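PDB 4ZI8: protein Pcdhgc3 from Mus musculus, which probably mediates calcium-dependent cell adhesion as a clustered protocadherin and may help establish and maintain specific neuronal connections in the brain. Local coordinates for residues I27-E32 with D83-C88; R57-A62 with E99-N104. All coordinates share one frame; numbering follows the deposited sequence.

Interaction 1: I27-E32 with D83-C88. With CA (calcium ion), chain P; CA (calcium ion), chain O.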
loop_
_atom_site.group_PDB
_atom_site.type_symbol
_atom_site.label_atom_id
_atom_site.label_comp_id
_atom_site.label_asym_id
_atom_site.label_seq_id
_atom_site.Cartn_x
_atom_site.Cartn_y
_atom_site.Cartn_z
ATOM N N ILE B 27 -5.454 -46.545 22.467
ATOM C CA ILE B 27 -4.421 -46.075 23.377
ATOM C C ILE B 27 -4.003 -44.665 22.982
ATOM O O ILE B 27 -4.216 -44.258 21.846
ATOM C CB ILE B 27 -3.171 -46.996 23.370
ATOM C CG1 ILE B 27 -2.507 -47.005 22.002
ATOM C CG2 ILE B 27 -3.558 -48.455 23.721
ATOM C CD1 ILE B 27 -1.104 -47.711 22.028
ATOM N N LEU B 28 -3.398 -43.945 23.917
ATOM C CA LEU B 28 -2.772 -42.672 23.599
ATOM C C LEU B 28 -1.547 -42.857 22.730
ATOM O O LEU B 28 -0.776 -43.822 22.924
ATOM C CB LEU B 28 -2.365 -41.951 24.886
ATOM C CG LEU B 28 -3.449 -41.520 25.869
ATOM C CD1 LEU B 28 -2.813 -40.817 27.079
ATOM C CD2 LEU B 28 -4.478 -40.631 25.174
ATOM N N GLU B 29 -1.310 -41.927 21.798
ATOM C CA GLU B 29 -0.043 -41.963 21.079
ATOM C C GLU B 29 1.132 -41.772 22.031
ATOM O O GLU B 29 0.984 -41.291 23.154
ATOM C CB GLU B 29 0.006 -40.876 19.978
ATOM C CG GLU B 29 -0.270 -39.445 20.527
ATOM C CD GLU B 29 0.197 -38.333 19.591
ATOM O OE1 GLU B 29 1.166 -38.518 18.821
ATOM O OE2 GLU B 29 -0.433 -37.269 19.614
ATOM N N GLU B 30 2.312 -42.125 21.548
ATOM C CA GLU B 30 3.574 -41.783 22.160
ATOM C C GLU B 30 3.771 -42.541 23.474
ATOM O O GLU B 30 4.506 -42.103 24.332
ATOM C CB GLU B 30 3.682 -40.249 22.360
ATOM C CG GLU B 30 3.457 -39.460 21.085
ATOM C CD GLU B 30 4.644 -39.439 20.128
ATOM O OE1 GLU B 30 5.667 -40.149 20.343
ATOM O OE2 GLU B 30 4.562 -38.670 19.134
ATOM N N ARG B 31 3.144 -43.705 23.624
ATOM C CA ARG B 31 3.436 -44.527 24.810
ATOM C C ARG B 31 4.833 -45.096 24.742
ATOM O O ARG B 31 5.362 -45.322 23.653
ATOM C CB ARG B 31 2.436 -45.669 24.967
ATOM C CG ARG B 31 0.994 -45.266 25.274
ATOM C CD ARG B 31 0.860 -44.219 26.384
ATOM N NE ARG B 31 1.001 -42.867 25.831
ATOM C CZ ARG B 31 0.977 -41.760 26.560
ATOM N NH1 ARG B 31 0.817 -41.850 27.867
ATOM N NH2 ARG B 31 1.124 -40.564 25.983
ATOM N N GLU B 32 5.414 -45.350 25.909
ATOM C CA GLU B 32 6.725 -45.966 26.008
ATOM C C GLU B 32 6.720 -47.403 25.487
ATOM O O GLU B 32 5.680 -48.068 25.458
ATOM C CB GLU B 32 7.211 -45.947 27.458
ATOM C CG GLU B 32 7.443 -44.530 28.010
ATOM C CD GLU B 32 8.399 -44.486 29.215
ATOM O OE1 GLU B 32 8.643 -45.543 29.853
ATOM O OE2 GLU B 32 8.905 -43.381 29.518
ATOM N N ASP B 83 3.596 -42.206 16.688
ATOM C CA ASP B 83 3.391 -40.764 16.600
ATOM C C ASP B 83 2.210 -40.541 15.702
ATOM O O ASP B 83 2.313 -40.720 14.477
ATOM C CB ASP B 83 4.642 -40.075 16.054
ATOM C CG ASP B 83 4.420 -38.617 15.734
ATOM O OD1 ASP B 83 3.508 -37.966 16.301
ATOM O OD2 ASP B 83 5.205 -38.115 14.909
ATOM N N ARG B 84 1.073 -40.211 16.308
ATOM C CA ARG B 84 -0.150 -40.001 15.555
ATOM C C ARG B 84 0.082 -38.958 14.444
ATOM O O ARG B 84 -0.498 -39.079 13.374
ATOM C CB ARG B 84 -1.305 -39.579 16.495
ATOM C CG ARG B 84 -2.729 -39.656 15.890
ATOM C CD ARG B 84 -3.618 -38.513 16.384
ATOM N NE ARG B 84 -3.054 -37.230 15.985
ATOM C CZ ARG B 84 -3.143 -36.726 14.761
ATOM N NH1 ARG B 84 -3.821 -37.361 13.816
ATOM N NH2 ARG B 84 -2.560 -35.584 14.482
ATOM N N GLU B 85 0.937 -37.955 14.667
ATOM C CA GLU B 85 1.104 -36.926 13.650
ATOM C C GLU B 85 1.696 -37.520 12.383
ATOM O O GLU B 85 1.249 -37.199 11.277
ATOM C CB GLU B 85 1.976 -35.752 14.165
ATOM C CG GLU B 85 1.181 -34.749 15.000
ATOM C CD GLU B 85 0.749 -35.325 16.348
ATOM O OE1 GLU B 85 1.610 -35.828 17.085
ATOM O OE2 GLU B 85 -0.446 -35.273 16.694
ATOM N N GLU B 86 2.693 -38.380 12.538
ATOM C CA GLU B 86 3.302 -39.070 11.408
ATOM C C GLU B 86 2.361 -40.067 10.771
ATOM O O GLU B 86 2.341 -40.231 9.554
ATOM C CB GLU B 86 4.555 -39.815 11.839
ATOM C CG GLU B 86 5.310 -40.423 10.666
ATOM C CD GLU B 86 6.436 -41.321 11.131
ATOM O OE1 GLU B 86 6.399 -41.788 12.290
ATOM O OE2 GLU B 86 7.364 -41.556 10.348
ATOM N N LEU B 87 1.600 -40.757 11.601
ATOM C CA LEU B 87 0.770 -41.861 11.119
ATOM C C LEU B 87 -0.366 -41.351 10.266
ATOM O O LEU B 87 -0.644 -41.901 9.183
ATOM C CB LEU B 87 0.214 -42.653 12.295
ATOM C CG LEU B 87 1.194 -43.610 12.984
ATOM C CD1 LEU B 87 0.656 -44.109 14.320
ATOM C CD2 LEU B 87 1.392 -44.776 12.072
ATOM N N CYS B 88 -1.005 -40.286 10.754
ATOM C CA CYS B 88 -2.335 -39.938 10.285
ATOM C C CYS B 88 -2.521 -38.440 10.039
ATOM O O CYS B 88 -3.632 -38.003 9.739
ATOM C CB CYS B 88 -3.385 -40.434 11.290
ATOM S SG CYS B 88 -3.461 -42.243 11.446
HETATM CA CA CA P . 3.022 -37.107 18.296
HETATM CA CA CA O . -0.420 -35.115 18.914
HETATM O O HOH W 1 4.723 -35.464 17.826
#
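E29 turns its CG between its backbone N and carbonyl carbon (chi1 55°) and then runs out extended, so its carboxylate spans two calcium ions and comes within reach of the R84 backbone N. In E85, from the other segment, a bend at chi2 (69°) brings its side chain across that of E29 at about a right angle, with the two carboxylate planes 45° apart. OE1 of E29 binds the calcium of chain P at 2.4 Å, and OE2 of E29 takes the calcium of chain O at 2.3 Å. E85 holds the chain O ion with both oxygens, and its OE1 also bridges to the chain P ion at 2.3 Å. E30 and D83 run alongside each other to the chain P ion, which they bind through E30 OE2 and D83 OD1, the D83 oxygen at 2.2 Å. The R84 backbone N also donates to E29 OE1 at 3.0 Å, meeting it from above the carboxylate plane. D83 is the N-cap of helix 84-88, its OD1 accepting from E85 N while bound to calcium. The R84 guanidinium makes a salt bridge from NH2 to E85 OE2 at 3.1 Å, besides a bond to G89; E30 also pairs with R81. D117, I118, D120 and D153 complete the chain O site, and D120 and a water the chain P site. These are the glutamates and DRE motif of the first cadherin domain, facing the linker to the second. With carboxylate oxygens as close as E30 OE2 and D83 OD1 at 3.1 Å, loss of calcium would probably drive the acidic groups apart, consistent with calcium-dependent rigidity of the junction.

Interaction 2: R57-A62 with E99-N104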
loop_
_atom_site.group_PDB
_atom_site.type_symbol
_atom_site.label_atom_id
_atom_site.label_comp_id
_atom_site.label_asym_id
_atom_site.label_seq_id
_atom_site.Cartn_x
_atom_site.Cartn_y
_atom_site.Cartn_z
ATOM N N ARG B 57 2.148 -64.787 17.046
ATOM C CA ARG B 57 2.986 -63.636 16.707
ATOM C C ARG B 57 2.251 -62.629 15.830
ATOM O O ARG B 57 1.240 -62.943 15.180
ATOM C CB ARG B 57 4.254 -64.100 16.010
ATOM C CG ARG B 57 3.945 -64.804 14.717
ATOM C CD ARG B 57 5.092 -65.610 14.244
ATOM N NE ARG B 57 4.802 -66.364 13.028
ATOM C CZ ARG B 57 4.569 -67.689 12.987
ATOM N NH1 ARG B 57 4.517 -68.432 14.103
ATOM N NH2 ARG B 57 4.344 -68.269 11.817
ATOM N N VAL B 58 2.761 -61.406 15.810
ATOM C CA VAL B 58 2.246 -60.382 14.913
ATOM C C VAL B 58 2.790 -60.658 13.530
ATOM O O VAL B 58 3.962 -61.003 13.388
ATOM C CB VAL B 58 2.646 -58.968 15.366
ATOM C CG1 VAL B 58 2.133 -57.944 14.371
ATOM C CG2 VAL B 58 2.071 -58.681 16.727
ATOM N N VAL B 59 1.934 -60.588 12.520
ATOM C CA VAL B 59 2.356 -60.730 11.141
ATOM C C VAL B 59 3.238 -59.542 10.756
ATOM O O VAL B 59 2.888 -58.397 11.001
ATOM C CB VAL B 59 1.148 -60.835 10.208
ATOM C CG1 VAL B 59 1.543 -60.656 8.723
ATOM C CG2 VAL B 59 0.426 -62.187 10.436
ATOM N N SER B 60 4.402 -59.845 10.180
ATOM C CA SER B 60 5.410 -58.844 9.847
ATOM C C SER B 60 5.276 -58.413 8.371
ATOM O O SER B 60 5.545 -59.202 7.458
ATOM C CB SER B 60 6.806 -59.401 10.140
ATOM O OG SER B 60 7.749 -58.811 9.276
ATOM N N GLY B 61 4.799 -57.193 8.142
ATOM C CA GLY B 61 4.645 -56.689 6.789
ATOM C C GLY B 61 5.726 -55.671 6.519
ATOM O O GLY B 61 6.726 -55.635 7.212
ATOM N N ALA B 62 5.527 -54.820 5.527
ATOM C CA ALA B 62 6.536 -53.822 5.221
ATOM C C ALA B 62 6.520 -52.684 6.237
ATOM O O ALA B 62 7.513 -51.995 6.414
ATOM C CB ALA B 62 6.333 -53.283 3.821
ATOM N N GLU B 99 -2.153 -57.905 11.816
ATOM C CA GLU B 99 -2.670 -59.268 11.821
ATOM C C GLU B 99 -1.864 -60.088 12.793
ATOM O O GLU B 99 -0.704 -59.774 13.064
ATOM C CB GLU B 99 -2.622 -59.879 10.431
ATOM C CG GLU B 99 -3.363 -59.067 9.387
ATOM C CD GLU B 99 -3.054 -59.530 7.972
ATOM O OE1 GLU B 99 -2.011 -59.125 7.418
ATOM O OE2 GLU B 99 -3.848 -60.313 7.414
ATOM N N LEU B 100 -2.519 -61.098 13.358
ATOM C CA LEU B 100 -1.927 -62.039 14.288
ATOM C C LEU B 100 -1.956 -63.408 13.630
ATOM O O LEU B 100 -2.934 -63.749 12.961
ATOM C CB LEU B 100 -2.697 -62.058 15.612
ATOM C CG LEU B 100 -2.706 -60.710 16.338
ATOM C CD1 LEU B 100 -3.804 -60.703 17.363
ATOM C CD2 LEU B 100 -1.347 -60.524 17.011
ATOM N N VAL B 101 -0.919 -64.209 13.816
ATOM C CA VAL B 101 -0.954 -65.556 13.270
ATOM C C VAL B 101 -0.651 -66.574 14.362
ATOM O O VAL B 101 0.122 -66.318 15.283
ATOM C CB VAL B 101 0.021 -65.703 12.069
ATOM C CG1 VAL B 101 1.374 -65.168 12.410
ATOM C CG2 VAL B 101 0.157 -67.162 11.623
ATOM N N VAL B 102 -1.309 -67.721 14.286
ATOM C CA VAL B 102 -0.962 -68.863 15.119
ATOM C C VAL B 102 -0.835 -70.078 14.211
ATOM O O VAL B 102 -1.372 -70.070 13.089
ATOM C CB VAL B 102 -1.999 -69.108 16.223
ATOM C CG1 VAL B 102 -1.905 -68.029 17.279
ATOM C CG2 VAL B 102 -3.411 -69.179 15.632
ATOM N N GLU B 103 -0.115 -71.099 14.671
ATOM C CA GLU B 103 0.055 -72.334 13.915
ATOM C C GLU B 103 -0.653 -73.464 14.645
ATOM O O GLU B 103 -1.074 -73.289 15.785
ATOM C CB GLU B 103 1.542 -72.679 13.728
ATOM C CG GLU B 103 2.353 -71.598 13.013
ATOM C CD GLU B 103 3.823 -71.963 12.884
ATOM O OE1 GLU B 103 4.124 -73.165 12.815
ATOM O OE2 GLU B 103 4.677 -71.041 12.855
ATOM N N ASN B 104 -0.774 -74.610 13.992
ATOM C CA ASN B 104 -1.298 -75.823 14.639
ATOM C C ASN B 104 -2.678 -75.700 15.249
ATOM O O ASN B 104 -2.838 -75.967 16.439
ATOM C CB ASN B 104 -0.351 -76.264 15.743
ATOM C CG ASN B 104 1.042 -76.433 15.254
ATOM O OD1 ASN B 104 1.265 -77.087 14.238
ATOM N ND2 ASN B 104 2.007 -75.835 15.956
#
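OE2 of E103 is gripped by both terminal nitrogens of R57: NH1 at 2.9 Å and NH2 at 3.0 Å. The grip is end-on and the oxygen lies at the edge of the guanidinium, whose plane stands perpendicular to the carboxylate. The two nitrogens therefore come in from opposite faces of the carboxylate plane, on the anti side of OE2, and this salt bridge ties a strand residue to the loop that follows the partner strand. R57 NH1 makes a weak further bond to R55 O. The arginine gets there by an extended chain set off with CG between the backbone N and carbonyl carbon (chi1 62°), which carries it over V101: R57 CG rests 3.5 Å from V101 CG1, and the valine methyls lie over one face of the guanidinium. Beneath this side chain R57 and V101 form an antiparallel hydrogen-bonded pair, with V101 N to R57 O at 2.9 Å. The next pair, V58 with L100, is non-hydrogen-bonded and packs on the other face of the sheet, V58 CG2 meeting L100 CD2 at 3.9 Å. Backbone pairing is carried on by V59 N, which donates to E99 O at 2.8 Å. The V59 side chain crosses that of V101 at about a right angle, its CG2 3.7 Å from V101 CG1. V58 and L100 both touch V69 of strand 67-69, whereas E99 and V101 lean on L108 of strand 107-116. Strand 57-58 is one of the two outermost strands of this four-stranded sheet, with 95-102 lying between it and 107-116.

Both interactions belong to the first of the chain's three cadherin domains, their centres about 22 Å apart and their nearest atoms about 11 Å. Along the chain the segments alternate: 27-32, 57-62, 83-88, 99-104, with helix 84-88 directly preceding strand 95-102 among the helices and strands. One sheet connects them. Strand 24-28, which leads into the calcium-binding glutamates, is one outermost strand, and strand 57-58 is the other, with 107-116 and 95-102 between. Interaction 1 sits at the end of the domain facing the second cadherin domain, where calcium ions join the two; interaction 2 closes the far edge of the sheet, away from the metal sites.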